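Local coordinates for protein nisin leader peptide-processing serine protease NisP (Lactococcus lactis subsp. lactis, PDB 4MZD) that probably acts as a subtilisin-like serine endopeptidase that removes the leader peptide from the lantibiotic nisin during its biosynthesis, at residues N171-F176 and A194-K199. Numbering follows the deposited sequence.
Sequences NIYRVF and ADDGNK
With chi1 of -56° at Y173, and N198 likewise turned so that its CG is anti to the carbonyl carbon, each side chain keeps its CG beside its own backbone N, and the two reach toward each other from opposite directions to meet at the phenol oxygen. This is the beta-alpha-beta crossover of a subtilase fold: strand 169-174 leads into helix 183-195, and the chain turns back through a Schellman motif at G197 into strand 200-210, which, like strand 169-174, pairs parallel with strand 95-100. Glycine suits the turn because its positive phi would press a CB against the carbonyl O of D196. Tyrosine suits the strand because its long ring spans the gap and ends in a group that both gives and takes a hydrogen bond. Y173 OH donates to D196 OD2 at 2.6 Å; the carboxylate oxygen lies at the ring edge and uses its anti lone pair, while D196 OD1 forms a salt bridge with R192. N198 ND2 gives Y173 OH a bent bond of 3.0 Å, its amide nearly perpendicular to the ring, and also donates to the carbonyl O of A193. An asparagine is apt here, because its amide offers both donor and acceptor in a buried place: N198 OD1 accepts from S95 OG and from N171. That last bond is nearly straight, 172° at the hydrogen, with N171 ND2 2.9 Å from N198 OD1 and tilted 21° from its carbonyl plane.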
loop_
_atom_site.group_PDB
_atom_site.type_symbol
_atom_site.label_atom_id
_atom_site.label_comp_id
_atom_site.label_asym_id
_atom_site.label_seq_id
_atom_site.Cartn_x
_atom_site.Cartn_y
_atom_site.Cartn_z
ATOM N N ASN A 171 4.211 -6.903 11.389
ATOM C CA ASN A 171 5.108 -6.077 12.178
ATOM C C ASN A 171 4.970 -4.636 11.699
ATOM O O ASN A 171 4.709 -4.408 10.521
ATOM C CB ASN A 171 6.541 -6.589 12.057
ATOM C CG ASN A 171 6.722 -7.944 12.717
ATOM O OD1 ASN A 171 6.379 -8.130 13.881
ATOM N ND2 ASN A 171 7.236 -8.899 11.966
ATOM N N ILE A 172 5.119 -3.676 12.605
ATOM C CA ILE A 172 4.633 -2.318 12.387
ATOM C C ILE A 172 5.749 -1.285 12.398
ATOM O O ILE A 172 6.481 -1.161 13.379
ATOM C CB ILE A 172 3.617 -1.951 13.488
ATOM C CG1 ILE A 172 2.531 -3.028 13.593
ATOM C CG2 ILE A 172 3.048 -0.561 13.267
ATOM C CD1 ILE A 172 1.756 -3.239 12.329
ATOM N N TYR A 173 5.839 -0.522 11.308
ATOM C CA TYR A 173 6.872 0.496 11.133
ATOM C C TYR A 173 6.182 1.820 10.849
ATOM O O TYR A 173 5.590 2.008 9.785
ATOM C CB TYR A 173 7.856 0.076 10.025
ATOM C CG TYR A 173 8.430 -1.272 10.372
ATOM C CD1 TYR A 173 9.484 -1.385 11.269
ATOM C CD2 TYR A 173 7.853 -2.440 9.893
ATOM C CE1 TYR A 173 9.961 -2.623 11.658
ATOM C CE2 TYR A 173 8.328 -3.686 10.278
ATOM C CZ TYR A 173 9.382 -3.771 11.154
ATOM O OH TYR A 173 9.841 -5.009 11.537
ATOM N N ARG A 174 6.214 2.724 11.825
ATOM C CA ARG A 174 5.451 3.958 11.724
ATOM C C ARG A 174 6.268 5.066 11.074
ATOM O O ARG A 174 7.349 5.418 11.556
ATOM C CB ARG A 174 4.957 4.408 13.100
ATOM C CG ARG A 174 4.045 5.622 13.031
ATOM C CD ARG A 174 3.235 5.871 14.288
ATOM N NE ARG A 174 4.008 6.437 15.387
ATOM C CZ ARG A 174 4.205 7.738 15.599
ATOM N NH1 ARG A 174 4.903 8.126 16.658
ATOM N NH2 ARG A 174 3.700 8.648 14.784
ATOM N N VAL A 175 5.728 5.614 9.984
ATOM C CA VAL A 175 6.372 6.701 9.253
ATOM C C VAL A 175 5.464 7.918 9.075
ATOM O O VAL A 175 5.835 8.870 8.393
ATOM C CB VAL A 175 6.929 6.246 7.879
ATOM C CG1 VAL A 175 7.983 5.163 8.060
ATOM C CG2 VAL A 175 5.808 5.788 6.956
ATOM N N PHE A 176 4.284 7.896 9.685
ATOM C CA PHE A 176 3.413 9.068 9.707
ATOM C C PHE A 176 3.010 9.367 11.134
ATOM O O PHE A 176 2.788 8.450 11.933
ATOM C CB PHE A 176 2.114 8.848 8.926
ATOM C CG PHE A 176 2.295 8.732 7.441
ATOM C CD1 PHE A 176 2.218 9.851 6.622
ATOM C CD2 PHE A 176 2.528 7.498 6.859
ATOM C CE1 PHE A 176 2.368 9.739 5.254
ATOM C CE2 PHE A 176 2.697 7.378 5.496
ATOM C CZ PHE A 176 2.610 8.501 4.690
ATOM N N ALA A 194 13.300 -5.113 6.688
ATOM C CA ALA A 194 14.087 -6.203 6.122
ATOM C C ALA A 194 14.991 -6.826 7.182
ATOM O O ALA A 194 15.108 -8.053 7.271
ATOM C CB ALA A 194 14.902 -5.710 4.942
ATOM N N ASP A 195 15.621 -5.986 7.997
ATOM C CA ASP A 195 16.480 -6.483 9.071
ATOM C C ASP A 195 15.716 -7.327 10.088
ATOM O O ASP A 195 16.275 -8.250 10.669
ATOM C CB ASP A 195 17.200 -5.329 9.766
ATOM C CG ASP A 195 18.355 -4.785 8.941
ATOM O OD1 ASP A 195 18.889 -5.544 8.109
ATOM O OD2 ASP A 195 18.721 -3.604 9.119
ATOM N N ASP A 196 14.442 -7.007 10.293
ATOM C CA ASP A 196 13.603 -7.745 11.229
ATOM C C ASP A 196 13.040 -9.035 10.624
ATOM O O ASP A 196 12.287 -9.752 11.283
ATOM C CB ASP A 196 12.453 -6.877 11.735
ATOM C CG ASP A 196 12.901 -5.754 12.655
ATOM O OD1 ASP A 196 14.058 -5.767 13.138
ATOM O OD2 ASP A 196 12.062 -4.859 12.905
ATOM N N GLY A 197 13.378 -9.316 9.368
ATOM C CA GLY A 197 13.022 -10.583 8.753
ATOM C C GLY A 197 11.660 -10.647 8.082
ATOM O O GLY A 197 11.178 -11.738 7.780
ATOM N N ASN A 198 11.039 -9.497 7.839
ATOM C CA ASN A 198 9.776 -9.470 7.114
ATOM C C ASN A 198 10.027 -9.728 5.643
ATOM O O ASN A 198 10.589 -8.877 4.954
ATOM C CB ASN A 198 9.106 -8.106 7.249
ATOM C CG ASN A 198 8.731 -7.788 8.670
ATOM O OD1 ASN A 198 7.749 -8.315 9.196
ATOM N ND2 ASN A 198 9.515 -6.932 9.309
ATOM N N LYS A 199 9.588 -10.870 5.133
ATOM C CA LYS A 199 9.890 -11.183 3.743
ATOM C C LYS A 199 9.005 -10.435 2.745
ATOM O O LYS A 199 9.336 -10.380 1.558
ATOM C CB LYS A 199 9.875 -12.687 3.505
ATOM C CG LYS A 199 10.953 -13.423 4.312
ATOM C CD LYS A 199 12.353 -12.809 4.142
ATOM C CE LYS A 199 13.363 -13.410 5.128
ATOM N NZ LYS A 199 14.728 -12.792 5.031
#